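Local coordinates for proximal thread matrix protein 1 (Mytilus galloprovincialis, PDB 4CN9), which binds collagen as a matrix protein of the mussel byssus and holds zinc in the MIDAS motif of a von Willebrand factor type A domain, at residues K167-K176 with V195-F206; L211-N219 with I408-Y416. One frame throughout, in Å; residues are numbered along the deposited sequence. Where two conformers were deposited one is given.

Contact 1: residues K167-K176 with V195-F206; sequences KIVILMTDGK and VTVIAIGIGQGF. With ZN (zinc ion), chain C.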
ATOM      1  N   LYS A 167     -13.934   0.770  -4.758  1.00 23.29           N
ATOM      2  CA  LYS A 167     -14.128  -0.478  -4.025  1.00 22.55           C
ATOM      3  C   LYS A 167     -13.192  -0.534  -2.827  1.00 21.73           C
ATOM      4  O   LYS A 167     -11.984  -0.405  -2.984  1.00 20.21           O
ATOM      5  CB  LYS A 167     -13.861  -1.673  -4.930  1.00 20.84           C
ATOM      6  CG  LYS A 167     -14.841  -1.793  -6.077  1.00 27.67           C
ATOM      7  CD  LYS A 167     -14.747  -3.171  -6.687  1.00 31.61           C
ATOM      8  CE  LYS A 167     -14.675  -3.109  -8.188  1.00 43.66           C
ATOM      9  NZ  LYS A 167     -13.288  -2.823  -8.631  1.00 46.20           N
ATOM     10  N   ILE A 168     -13.771  -0.736  -1.644  1.00 17.17           N
ATOM     11  CA  ILE A 168     -13.031  -0.751  -0.390  1.00 20.23           C
ATOM     12  C   ILE A 168     -13.401  -1.961   0.480  1.00 18.39           C
ATOM     13  O   ILE A 168     -14.589  -2.288   0.646  1.00 16.29           O
ATOM     14  CB  ILE A 168     -13.311   0.527   0.436  1.00 18.83           C
ATOM     15  CG1 ILE A 168     -13.051   1.783  -0.398  1.00 24.03           C
ATOM     16  CG2 ILE A 168     -12.457   0.535   1.717  1.00 20.25           C
ATOM     17  CD1 ILE A 168     -13.764   2.996   0.123  1.00 27.59           C
ATOM     18  N   VAL A 169     -12.371  -2.622   1.012  1.00 13.66           N
ATOM     19  CA  VAL A 169     -12.519  -3.725   1.958  1.00 16.33           C
ATOM     20  C   VAL A 169     -11.815  -3.365   3.255  1.00 19.08           C
ATOM     21  O   VAL A 169     -10.632  -2.979   3.257  1.00 17.53           O
ATOM     22  CB  VAL A 169     -11.908  -5.044   1.411  1.00 13.92           C
ATOM     23  CG1 VAL A 169     -11.935  -6.136   2.458  1.00 18.79           C
ATOM     24  CG2 VAL A 169     -12.631  -5.474   0.175  1.00 18.35           C
ATOM     25  N   ILE A 170     -12.560  -3.457   4.352  1.00 15.51           N
ATOM     26  CA  ILE A 170     -12.015  -3.243   5.682  1.00 14.94           C
ATOM     27  C   ILE A 170     -12.073  -4.572   6.446  1.00 16.94           C
ATOM     28  O   ILE A 170     -13.146  -5.079   6.768  1.00 15.80           O
ATOM     29  CB  ILE A 170     -12.782  -2.127   6.429  1.00 19.99           C
ATOM     30  CG1 ILE A 170     -12.576  -0.793   5.701  1.00 20.73           C
ATOM     31  CG2 ILE A 170     -12.301  -2.021   7.870  1.00 18.05           C
ATOM     32  CD1 ILE A 170     -13.641   0.243   5.944  1.00 23.12           C
ATOM     33  N   LEU A 171     -10.897  -5.136   6.678  1.00 14.86           N
ATOM     34  CA  LEU A 171     -10.741  -6.416   7.367  1.00 18.94           C
ATOM     35  C   LEU A 171     -10.470  -6.181   8.853  1.00 16.44           C
ATOM     36  O   LEU A 171      -9.621  -5.363   9.216  1.00 18.89           O
ATOM     37  CB  LEU A 171      -9.587  -7.198   6.741  1.00 19.18           C
ATOM     38  CG  LEU A 171      -9.000  -8.402   7.485  1.00 21.31           C
ATOM     39  CD1 LEU A 171      -9.970  -9.532   7.495  1.00 22.12           C
ATOM     40  CD2 LEU A 171      -7.701  -8.838   6.827  1.00 24.51           C
ATOM     41  N   MET A 172     -11.211  -6.889   9.700  1.00 16.90           N
ATOM     42  CA  MET A 172     -11.036  -6.827  11.150  1.00 18.80           C
ATOM     43  C   MET A 172     -10.786  -8.233  11.671  1.00 21.08           C
ATOM     44  O   MET A 172     -11.625  -9.113  11.495  1.00 19.18           O
ATOM     45  CB  MET A 172     -12.300  -6.267  11.814  1.00 18.98           C
ATOM     46  CG  MET A 172     -12.721  -4.891  11.312  1.00 20.91           C
ATOM     47  SD  MET A 172     -14.365  -4.418  11.952  1.00 29.10           S
ATOM     48  CE  MET A 172     -13.996  -4.378  13.690  1.00 22.10           C
ATOM     49  N   THR A 173      -9.650  -8.456  12.324  1.00 16.94           N
ATOM     50  CA  THR A 173      -9.347  -9.791  12.836  1.00 17.70           C
ATOM     51  C   THR A 173      -8.582  -9.785  14.162  1.00 21.59           C
ATOM     52  O   THR A 173      -7.851  -8.845  14.466  1.00 19.10           O
ATOM     53  CB  THR A 173      -8.572 -10.607  11.792  1.00 18.42           C
ATOM     54  OG1 THR A 173      -8.386 -11.958  12.245  1.00 21.42           O
ATOM     55  CG2 THR A 173      -7.242  -9.973  11.497  1.00 23.57           C
ATOM     56  N   ASP A 174      -8.783 -10.834  14.960  1.00 21.00           N
ATOM     57  CA  ASP A 174      -8.015 -11.009  16.182  1.00 22.18           C
ATOM     58  C   ASP A 174      -7.113 -12.229  16.083  1.00 24.26           C
ATOM     59  O   ASP A 174      -6.623 -12.740  17.101  1.00 24.33           O
ATOM     60  CB  ASP A 174      -8.942 -11.124  17.402  1.00 24.00           C
ATOM     61  CG  ASP A 174      -9.498 -12.537  17.607  1.00 24.65           C
ATOM     62  OD1 ASP A 174      -9.712 -13.292  16.614  1.00 22.55           O
ATOM     63  OD2 ASP A 174      -9.729 -12.881  18.788  1.00 24.21           O
ATOM     64  N   GLY A 175      -6.868 -12.694  14.863  1.00 20.72           N
ATOM     65  CA  GLY A 175      -6.141 -13.939  14.698  1.00 18.86           C
ATOM     66  C   GLY A 175      -5.229 -13.976  13.491  1.00 23.53           C
ATOM     67  O   GLY A 175      -5.136 -13.024  12.717  1.00 25.50           O
ATOM     68  N   LYS A 176      -4.547 -15.099  13.323  1.00 23.16           N
ATOM     69  CA  LYS A 176      -3.725 -15.298  12.143  1.00 27.49           C
ATOM     70  C   LYS A 176      -4.391 -16.361  11.296  1.00 24.19           C
ATOM     71  O   LYS A 176      -5.079 -17.230  11.814  1.00 24.21           O
ATOM     72  CB  LYS A 176      -2.297 -15.704  12.520  1.00 27.94           C
ATOM     73  CG  LYS A 176      -2.179 -17.060  13.167  1.00 37.46           C
ATOM     74  CD  LYS A 176      -0.714 -17.405  13.413  1.00 43.94           C
ATOM     75  CE  LYS A 176      -0.581 -18.548  14.405  1.00 49.13           C
ATOM     76  NZ  LYS A 176       0.846 -18.853  14.719  1.00 64.71           N
ATOM     77  N   VAL A 195      -9.245  -2.839  -5.837  1.00 26.18           N
ATOM     78  CA  VAL A 195      -9.843  -2.786  -4.510  1.00 23.67           C
ATOM     79  C   VAL A 195      -8.820  -2.269  -3.494  1.00 24.41           C
ATOM     80  O   VAL A 195      -7.677  -2.742  -3.438  1.00 26.74           O
ATOM     81  CB  VAL A 195     -10.383  -4.167  -4.085  1.00 22.19           C
ATOM     82  CG1 VAL A 195     -10.983  -4.113  -2.680  1.00 22.60           C
ATOM     83  CG2 VAL A 195     -11.408  -4.679  -5.101  1.00 25.86           C
ATOM     84  N   THR A 196      -9.228  -1.292  -2.703  1.00 19.99           N
ATOM     85  CA  THR A 196      -8.424  -0.831  -1.574  1.00 26.22           C
ATOM     86  C   THR A 196      -8.676  -1.764  -0.400  1.00 22.21           C
ATOM     87  O   THR A 196      -9.831  -2.085  -0.110  1.00 21.18           O
ATOM     88  CB  THR A 196      -8.812   0.599  -1.139  1.00 28.48           C
ATOM     89  OG1 THR A 196      -8.664   1.498  -2.238  1.00 30.62           O
ATOM     90  CG2 THR A 196      -7.941   1.084   0.015  1.00 22.60           C
ATOM     91  N   VAL A 197      -7.609  -2.195   0.274  1.00 19.91           N
ATOM     92  CA  VAL A 197      -7.738  -3.062   1.427  1.00 17.97           C
ATOM     93  C   VAL A 197      -7.126  -2.426   2.691  1.00 20.51           C
ATOM     94  O   VAL A 197      -5.947  -2.054   2.726  1.00 17.10           O
ATOM     95  CB  VAL A 197      -7.114  -4.442   1.159  1.00 18.77           C
ATOM     96  CG1 VAL A 197      -7.327  -5.356   2.339  1.00 17.32           C
ATOM     97  CG2 VAL A 197      -7.707  -5.056  -0.109  1.00 23.00           C
ATOM     98  N   ILE A 198      -7.961  -2.287   3.715  1.00 16.69           N
ATOM     99  CA  ILE A 198      -7.525  -1.802   5.021  1.00 17.71           C
ATOM    100  C   ILE A 198      -7.649  -2.977   5.975  1.00 17.33           C
ATOM    101  O   ILE A 198      -8.642  -3.718   5.938  1.00 15.54           O
ATOM    102  CB  ILE A 198      -8.404  -0.613   5.499  1.00 18.46           C
ATOM    103  CG1 ILE A 198      -8.182   0.595   4.588  1.00 18.17           C
ATOM    104  CG2 ILE A 198      -8.094  -0.246   6.950  1.00 21.15           C
ATOM    105  CD1 ILE A 198      -9.378   1.548   4.483  1.00 22.29           C
ATOM    106  N   ALA A 199      -6.630  -3.175   6.804  1.00 15.71           N
ATOM    107  CA  ALA A 199      -6.615  -4.278   7.752  1.00 16.97           C
ATOM    108  C   ALA A 199      -6.472  -3.761   9.192  1.00 21.88           C
ATOM    109  O   ALA A 199      -5.564  -2.989   9.497  1.00 20.30           O
ATOM    110  CB  ALA A 199      -5.465  -5.224   7.431  1.00 18.92           C
ATOM    111  N   ILE A 200      -7.383  -4.189  10.056  1.00 16.83           N
ATOM    112  CA  ILE A 200      -7.344  -3.883  11.481  1.00 18.65           C
ATOM    113  C   ILE A 200      -7.096  -5.145  12.297  1.00 18.99           C
ATOM    114  O   ILE A 200      -7.856  -6.134  12.223  1.00 17.89           O
ATOM    115  CB  ILE A 200      -8.654  -3.251  11.965  1.00 17.49           C
ATOM    116  CG1 ILE A 200      -8.966  -1.984  11.173  1.00 21.33           C
ATOM    117  CG2 ILE A 200      -8.564  -2.952  13.474  1.00 21.59           C
ATOM    118  CD1 ILE A 200     -10.397  -1.527  11.246  1.00 21.28           C
ATOM    119  N   GLY A 201      -6.027  -5.100  13.082  1.00 16.67           N
ATOM    120  CA  GLY A 201      -5.639  -6.187  13.952  1.00 20.44           C
ATOM    121  C   GLY A 201      -5.919  -5.838  15.404  1.00 21.42           C
ATOM    122  O   GLY A 201      -5.564  -4.764  15.877  1.00 21.81           O
ATOM    123  N   ILE A 202      -6.577  -6.752  16.098  1.00 20.89           N
ATOM    124  CA  ILE A 202      -6.939  -6.551  17.495  1.00 22.44           C
ATOM    125  C   ILE A 202      -6.315  -7.616  18.393  1.00 24.49           C
ATOM    126  O   ILE A 202      -6.414  -8.810  18.116  1.00 23.18           O
ATOM    127  CB  ILE A 202      -8.456  -6.565  17.662  1.00 20.76           C
ATOM    128  CG1 ILE A 202      -9.076  -5.501  16.765  1.00 22.33           C
ATOM    129  CG2 ILE A 202      -8.829  -6.285  19.117  1.00 31.41           C
ATOM    130  CD1 ILE A 202     -10.233  -5.973  15.947  1.00 26.87           C
ATOM    131  N   GLY A 203      -5.669  -7.174  19.474  1.00 27.92           N
ATOM    132  CA  GLY A 203      -5.110  -8.078  20.466  1.00 27.65           C
ATOM    133  C   GLY A 203      -3.761  -8.656  20.096  1.00 32.08           C
ATOM    134  O   GLY A 203      -3.038  -8.088  19.290  1.00 35.94           O
ATOM    135  N   GLN A 204      -3.416  -9.800  20.679  1.00 32.77           N
ATOM    136  CA  GLN A 204      -2.085 -10.371  20.501  1.00 34.82           C
ATOM    137  C   GLN A 204      -2.022 -11.547  19.520  1.00 32.22           C
ATOM    138  O   GLN A 204      -0.946 -12.092  19.284  1.00 33.85           O
ATOM    139  CB  GLN A 204      -1.530 -10.807  21.858  1.00 45.68           C
ATOM    140  CG  GLN A 204      -1.335  -9.662  22.845  1.00 48.72           C
ATOM    141  CD  GLN A 204      -0.367  -8.609  22.332  1.00 63.62           C
ATOM    142  OE1 GLN A 204       0.803  -8.901  22.067  1.00 70.40           O
ATOM    143  NE2 GLN A 204      -0.854  -7.378  22.182  1.00 60.08           N
ATOM    144  N   GLY A 205      -3.154 -11.924  18.931  1.00 29.74           N
ATOM    145  CA  GLY A 205      -3.226 -13.155  18.151  1.00 27.74           C
ATOM    146  C   GLY A 205      -3.001 -13.029  16.648  1.00 30.78           C
ATOM    147  O   GLY A 205      -2.711 -14.024  15.977  1.00 28.73           O
ATOM    148  N   PHE A 206      -3.141 -11.820  16.112  1.00 28.44           N
ATOM    149  CA  PHE A 206      -2.873 -11.575  14.695  1.00 29.55           C
ATOM    150  C   PHE A 206      -1.357 -11.424  14.475  1.00 30.76           C
ATOM    151  O   PHE A 206      -0.606 -11.175  15.426  1.00 29.24           O
ATOM    152  CB  PHE A 206      -3.630 -10.320  14.215  1.00 26.27           C
ATOM    153  CG  PHE A 206      -3.017  -9.019  14.676  1.00 27.09           C
ATOM    154  CD1 PHE A 206      -2.038  -8.395  13.923  1.00 27.80           C
ATOM    155  CD2 PHE A 206      -3.421  -8.420  15.865  1.00 26.95           C
ATOM    156  CE1 PHE A 206      -1.467  -7.215  14.341  1.00 29.34           C
ATOM    157  CE2 PHE A 206      -2.851  -7.227  16.294  1.00 25.63           C
ATOM    158  CZ  PHE A 206      -1.882  -6.625  15.534  1.00 28.55           C
TER
HETATM  159 ZN    ZN C1448      -9.758 -15.399  16.598  0.70 25.89          ZN
HETATM  160  O   HOH W   1     -10.820   1.833  -4.721  1.00 37.78           O
HETATM  161  O   HOH W   2      -5.704 -11.198  19.258  1.00 26.61           O
HETATM  162  O   HOH W   3      -7.756 -15.441  17.273  1.00 23.23           O
HETATM  163  O   HOH W   4      -9.263 -15.091  14.598  1.00 19.69           O
HETATM  164  O   HOH W   5      -9.530 -17.464  16.516  1.00 27.15           O
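Ile200 sits beside Met172 in two neighbouring parallel strands, 167-173 and 195-202, joined through helix 183-192 as a beta-alpha-beta crossover of the first von Willebrand factor type A domain. Seven backbone bonds tie the strands, running from Thr196 N to Lys167 O at one end to Ile202 N to Thr173 O at the other; the straightest, Ile198 N to Val169 O, has an angle of 177° at the hydrogen. Outward along Ile200, CB lies 3.6 Å from Leu171 O, CG1 passes the same oxygen a little farther out, and CD1 touches Ile170 CG2 (3.9 Å) and Met172 CG (4.1 Å), both on its side toward strand 167-173. Its CG1 is anti to the carbonyl carbon (chi1 -57°), and the chain runs alongside both neighbours, pointing the same way, with Phe80 of helix 73-85 packed against it. At the C-terminal end the strands serve the metal site. Thr173 OG1 accepts from Gly175 N at 3.1 Å, an ST turn, and is also hydrogen-bonded to Asp61. Next along, Asp174 OD1 binds the zinc ion at 2.1 Å, with Ser63, Ser65 and three waters completing six ligands. One of those waters donates back to Asp174 O. A separate water bridges the two loops, giving its hydrogens to Asp174 O and Ile202 O and accepting from Gly205 N at 2.7 Å.

Contact 2: residues L211-N219 with I408-Y416; sequences LEQIATMKN and INIASSEEY
Lys218 NZ is gripped by two carbonyls of the facing segment, Ile408 O at 2.7 Å and Ala411 O at 2.8 Å, each meeting it in the carbonyl plane. These oxygens belong to the C-terminal end of helix 404-410 and the turn after it, where the helix dipole would be expected to favour a positive charge. The lysine reaches there fully stretched beyond CG (chi2 172°, chi3 179°), while its own backbone N donates to Ser412 O at 2.9 Å. An alanine in place of Lys218 would keep that backbone bond but would probably leave the two helix-end carbonyls without their charged mate. Here the turns that follow helices 208-214 and 404-410, equivalent places in the two von Willebrand factor type A domains, meet where the two domains touch. Five residues before Lys218, Gln213 NE2 donates to Glu414 OE1 at 2.9 Å; the acceptor lies near the amide plane, but the donor comes from above the carboxylate, 38° out of its plane. Ser413 OG accepts from Glu415 N in an ST turn, and also donates at 2.8 Å to a water that in turn donates to Glu212 O and Ala215 O.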
ATOM      1  N   LEU A 211      -0.841  -9.120   7.889  1.00 20.18           N
ATOM      2  CA  LEU A 211      -1.770  -8.043   7.570  1.00 21.59           C
ATOM      3  C   LEU A 211      -1.128  -7.044   6.604  1.00 22.66           C
ATOM      4  O   LEU A 211      -1.777  -6.531   5.687  1.00 18.25           O
ATOM      5  CB  LEU A 211      -2.248  -7.351   8.842  1.00 18.82           C
ATOM      6  CG  LEU A 211      -3.063  -8.229   9.805  1.00 21.83           C
ATOM      7  CD1 LEU A 211      -3.697  -7.365  10.905  1.00 23.84           C
ATOM      8  CD2 LEU A 211      -4.124  -9.070   9.081  1.00 22.24           C
ATOM      9  N   GLU A 212       0.160  -6.779   6.803  1.00 20.30           N
ATOM     10  CA  GLU A 212       0.894  -5.871   5.924  1.00 21.11           C
ATOM     11  C   GLU A 212       0.968  -6.366   4.473  1.00 22.80           C
ATOM     12  O   GLU A 212       1.015  -5.559   3.541  1.00 28.24           O
ATOM     13  CB  GLU A 212       2.309  -5.622   6.457  1.00 24.65           C
ATOM     14  CG  GLU A 212       2.353  -4.602   7.564  1.00 24.63           C
ATOM     15  CD  GLU A 212       3.721  -4.492   8.215  1.00 33.77           C
ATOM     16  OE1 GLU A 212       4.566  -5.396   8.008  1.00 29.62           O
ATOM     17  OE2 GLU A 212       3.939  -3.492   8.933  1.00 33.20           O
ATOM     18  N   GLN A 213       0.991  -7.676   4.284  1.00 24.20           N
ATOM     19  CA  GLN A 213       1.005  -8.252   2.947  1.00 27.17           C
ATOM     20  C   GLN A 213      -0.379  -8.136   2.295  1.00 25.12           C
ATOM     21  O   GLN A 213      -0.480  -7.950   1.086  1.00 26.07           O
ATOM     22  CB  GLN A 213       1.386  -9.730   2.991  1.00 31.04           C
ATOM     23  CG  GLN A 213       2.763 -10.059   3.532  1.00 41.83           C
ATOM     24  CD  GLN A 213       3.093 -11.547   3.398  1.00 46.25           C
ATOM     25  OE1 GLN A 213       2.536 -12.393   4.110  1.00 43.98           O
ATOM     26  NE2 GLN A 213       3.984 -11.872   2.463  1.00 47.70           N
ATOM     27  N   ILE A 214      -1.427  -8.253   3.110  1.00 19.20           N
ATOM     28  CA  ILE A 214      -2.824  -8.213   2.647  1.00 18.60           C
ATOM     29  C   ILE A 214      -3.293  -6.817   2.263  1.00 19.73           C
ATOM     30  O   ILE A 214      -3.919  -6.631   1.220  1.00 18.00           O
ATOM     31  CB  ILE A 214      -3.764  -8.784   3.743  1.00 20.52           C
ATOM     32  CG1 ILE A 214      -3.546 -10.290   3.873  1.00 24.21           C
ATOM     33  CG2 ILE A 214      -5.214  -8.509   3.420  1.00 21.39           C
ATOM     34  CD1 ILE A 214      -4.106 -10.895   5.143  1.00 21.40           C
ATOM     35  N   ALA A 215      -2.983  -5.839   3.108  1.00 14.31           N
ATOM     36  CA  ALA A 215      -3.419  -4.467   2.911  1.00 16.43           C
ATOM     37  C   ALA A 215      -2.793  -3.825   1.658  1.00 19.26           C
ATOM     38  O   ALA A 215      -1.808  -4.324   1.097  1.00 19.04           O
ATOM     39  CB  ALA A 215      -3.102  -3.640   4.159  1.00 18.46           C
ATOM     40  N   THR A 216      -3.385  -2.725   1.219  1.00 19.24           N
ATOM     41  CA  THR A 216      -2.914  -1.997   0.034  1.00 18.65           C
ATOM     42  C   THR A 216      -1.447  -1.560   0.190  1.00 17.95           C
ATOM     43  O   THR A 216      -0.657  -1.688  -0.749  1.00 18.37           O
ATOM     44  CB  THR A 216      -3.826  -0.802  -0.248  1.00 20.92           C
ATOM     45  OG1 THR A 216      -5.111  -1.288  -0.669  1.00 21.46           O
ATOM     46  CG2 THR A 216      -3.239   0.114  -1.342  1.00 23.83           C
ATOM     47  N   MET A 217      -1.124  -1.003   1.352  1.00 18.83           N
ATOM     48  CA  MET A 217       0.255  -0.706   1.730  0.50 20.18           C
ATOM     49  C   MET A 217       0.396  -0.993   3.219  1.00 23.90           C
ATOM     50  O   MET A 217      -0.604  -1.140   3.927  1.00 21.27           O
ATOM     51  CB  MET A 217       0.626   0.753   1.418  0.50 23.66           C
ATOM     52  CG  MET A 217       0.467   1.150  -0.044  0.50 23.44           C
ATOM     53  SD  MET A 217       1.308   2.692  -0.514  0.50 23.54           S
ATOM     54  CE  MET A 217       0.960   3.717   0.898  0.50 25.88           C
ATOM     55  N   LYS A 218       1.631  -1.061   3.695  1.00 18.88           N
ATOM     56  CA  LYS A 218       1.894  -1.319   5.110  1.00 22.93           C
ATOM     57  C   LYS A 218       1.199  -0.334   6.041  1.00 20.71           C
ATOM     58  O   LYS A 218       0.771  -0.721   7.127  1.00 23.30           O
ATOM     59  CB  LYS A 218       3.393  -1.304   5.397  1.00 20.51           C
ATOM     60  CG  LYS A 218       4.158  -2.445   4.773  1.00 23.60           C
ATOM     61  CD  LYS A 218       5.660  -2.200   4.962  1.00 25.33           C
ATOM     62  CE  LYS A 218       6.494  -3.317   4.378  1.00 23.76           C
ATOM     63  NZ  LYS A 218       7.937  -2.932   4.355  1.00 23.79           N
ATOM     64  N   ASN A 219       1.074   0.928   5.647  1.00 21.44           N
ATOM     65  CA  ASN A 219       0.381   1.865   6.527  1.00 25.00           C
ATOM     66  C   ASN A 219      -1.141   1.853   6.407  1.00 22.62           C
ATOM     67  O   ASN A 219      -1.805   2.663   7.034  1.00 19.70           O
ATOM     68  CB  ASN A 219       0.938   3.292   6.470  1.00 32.94           C
ATOM     69  CG  ASN A 219       1.106   3.818   5.070  1.00 34.16           C
ATOM     70  OD1 ASN A 219       0.386   3.436   4.138  1.00 29.59           O
ATOM     71  ND2 ASN A 219       2.070   4.734   4.912  1.00 38.18           N
ATOM     72  N   ILE A 408      11.694  -6.264   0.872  1.00 15.87           N
ATOM     73  CA  ILE A 408      10.367  -6.329   1.473  1.00 17.01           C
ATOM     74  C   ILE A 408      10.281  -5.373   2.659  1.00 18.44           C
ATOM     75  O   ILE A 408       9.272  -4.686   2.834  1.00 17.56           O
ATOM     76  CB  ILE A 408       9.999  -7.775   1.904  1.00 20.18           C
ATOM     77  CG1 ILE A 408       9.727  -8.656   0.674  1.00 21.71           C
ATOM     78  CG2 ILE A 408       8.771  -7.767   2.807  1.00 24.57           C
ATOM     79  CD1 ILE A 408       9.708 -10.173   0.988  1.00 25.79           C
ATOM     80  N   ASN A 409      11.347  -5.284   3.457  1.00 18.02           N
ATOM     81  CA  ASN A 409      11.348  -4.345   4.575  1.00 19.39           C
ATOM     82  C   ASN A 409      11.204  -2.888   4.160  1.00 21.36           C
ATOM     83  O   ASN A 409      10.544  -2.110   4.846  1.00 21.98           O
ATOM     84  CB  ASN A 409      12.615  -4.472   5.419  1.00 21.04           C
ATOM     85  CG  ASN A 409      12.675  -5.776   6.190  1.00 25.75           C
ATOM     86  OD1 ASN A 409      11.689  -6.509   6.279  1.00 27.37           O
ATOM     87  ND2 ASN A 409      13.836  -6.062   6.761  1.00 29.78           N
ATOM     88  N   ILE A 410      11.845  -2.492   3.066  1.00 17.59           N
ATOM     89  CA  ILE A 410      11.852  -1.082   2.722  1.00 18.87           C
ATOM     90  C   ILE A 410      10.661  -0.656   1.885  1.00 15.93           C
ATOM     91  O   ILE A 410      10.269   0.488   1.954  1.00 16.96           O
ATOM     92  CB  ILE A 410      13.153  -0.620   2.018  1.00 21.91           C
ATOM     93  CG1 ILE A 410      13.226  -1.132   0.597  1.00 20.50           C
ATOM     94  CG2 ILE A 410      14.395  -1.034   2.814  1.00 23.12           C
ATOM     95  CD1 ILE A 410      14.314  -0.445  -0.221  1.00 27.55           C
ATOM     96  N   ALA A 411      10.115  -1.550   1.073  1.00 16.57           N
ATOM     97  CA  ALA A 411       9.022  -1.179   0.177  1.00 17.26           C
ATOM     98  C   ALA A 411       7.742  -0.879   0.944  1.00 17.92           C
ATOM     99  O   ALA A 411       7.551  -1.355   2.065  1.00 17.14           O
ATOM    100  CB  ALA A 411       8.771  -2.264  -0.839  1.00 18.14           C
ATOM    101  N   SER A 412       6.860  -0.109   0.313  1.00 18.03           N
ATOM    102  CA  SER A 412       5.579   0.264   0.907  1.00 16.78           C
ATOM    103  C   SER A 412       4.618  -0.923   0.885  1.00 19.84           C
ATOM    104  O   SER A 412       3.603  -0.948   1.601  1.00 19.37           O
ATOM    105  CB  SER A 412       4.969   1.463   0.164  1.00 16.07           C
ATOM    106  OG  SER A 412       5.624   2.684   0.487  1.00 19.61           O
ATOM    107  N   SER A 413       4.947  -1.899   0.047  1.00 17.73           N
ATOM    108  CA  SER A 413       4.183  -3.111  -0.070  1.00 20.70           C
ATOM    109  C   SER A 413       5.018  -4.158  -0.782  1.00 19.91           C
ATOM    110  O   SER A 413       5.850  -3.828  -1.624  1.00 18.00           O
ATOM    111  CB  SER A 413       2.895  -2.839  -0.863  1.00 18.15           C
ATOM    112  OG  SER A 413       2.224  -4.049  -1.122  1.00 21.64           O
ATOM    113  N   GLU A 414       4.796  -5.429  -0.460  1.00 18.55           N
ATOM    114  CA  GLU A 414       5.462  -6.509  -1.185  1.00 18.89           C
ATOM    115  C   GLU A 414       5.051  -6.544  -2.651  1.00 23.21           C
ATOM    116  O   GLU A 414       5.783  -7.054  -3.494  1.00 21.57           O
ATOM    117  CB  GLU A 414       5.237  -7.875  -0.502  1.00 24.92           C
ATOM    118  CG  GLU A 414       6.089  -8.977  -1.109  1.00 31.28           C
ATOM    119  CD  GLU A 414       6.210 -10.228  -0.229  1.00 38.03           C
ATOM    120  OE1 GLU A 414       5.848 -10.181   0.969  1.00 36.28           O
ATOM    121  OE2 GLU A 414       6.699 -11.257  -0.750  1.00 41.94           O
ATOM    122  N   GLU A 415       3.906  -5.955  -2.976  1.00 18.98           N
ATOM    123  CA  GLU A 415       3.530  -5.793  -4.372  1.00 20.37           C
ATOM    124  C   GLU A 415       4.442  -4.812  -5.112  1.00 23.02           C
ATOM    125  O   GLU A 415       4.469  -4.802  -6.354  1.00 20.51           O
ATOM    126  CB  GLU A 415       2.074  -5.326  -4.477  1.00 28.15           C
ATOM    127  CG  GLU A 415       1.084  -6.335  -3.917  1.00 32.42           C
ATOM    128  CD  GLU A 415       0.954  -7.548  -4.804  1.00 39.57           C
ATOM    129  OE1 GLU A 415       1.272  -7.438  -6.009  1.00 45.35           O
ATOM    130  OE2 GLU A 415       0.541  -8.619  -4.307  1.00 43.94           O
ATOM    131  N   TYR A 416       5.184  -3.996  -4.358  1.00 16.48           N
ATOM    132  CA  TYR A 416       6.049  -2.969  -4.940  1.00 17.30           C
ATOM    133  C   TYR A 416       7.512  -3.412  -4.900  1.00 14.60           C
ATOM    134  O   TYR A 416       8.418  -2.582  -5.020  1.00 17.27           O
ATOM    135  CB  TYR A 416       5.932  -1.630  -4.205  1.00 20.47           C
ATOM    136  CG  TYR A 416       4.526  -1.055  -4.046  1.00 19.25           C
ATOM    137  CD1 TYR A 416       3.422  -1.615  -4.691  1.00 21.85           C
ATOM    138  CD2 TYR A 416       4.315   0.038  -3.229  1.00 19.11           C
ATOM    139  CE1 TYR A 416       2.138  -1.081  -4.519  1.00 20.82           C
ATOM    140  CE2 TYR A 416       3.044   0.582  -3.058  1.00 23.90           C
ATOM    141  CZ  TYR A 416       1.965   0.023  -3.703  1.00 23.04           C
ATOM    142  OH  TYR A 416       0.720   0.562  -3.485  1.00 26.29           O
TER
HETATM  143  O   HOH W   6       0.875  -4.174   1.366  1.00 20.62           O
HETATM  144  O   HOH W   7       3.907  -5.830   2.568  1.00 34.06           O
HETATM  145  O   HOH W   8      -0.983  -8.730  -2.007  1.00 27.19           O
HETATM  146  O   HOH W   9      -0.486  -3.923  -2.272  1.00 21.99           O

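Overall arrangement
Near the N terminus, strand 54-61 opens the sheet of the first von Willebrand factor type A domain, and strand 166-173 later lies beside it. Contact 1 closes a short loop of 18 residues, holding helix 183-192, and is complete before contact 2 opens. Helix 208-214 follows directly, carrying the chain from 195-206 into 211-219. Contact 2 then closes a much longer loop of 188 residues, which takes in strand 221-224 and most of the second domain. The two are thus in series, neither nesting nor crossing, with centres about 14 Å apart. They touch where Val197 N and Thr216 OG1 are 2.8 Å apart, linking the sheet to the domain interface.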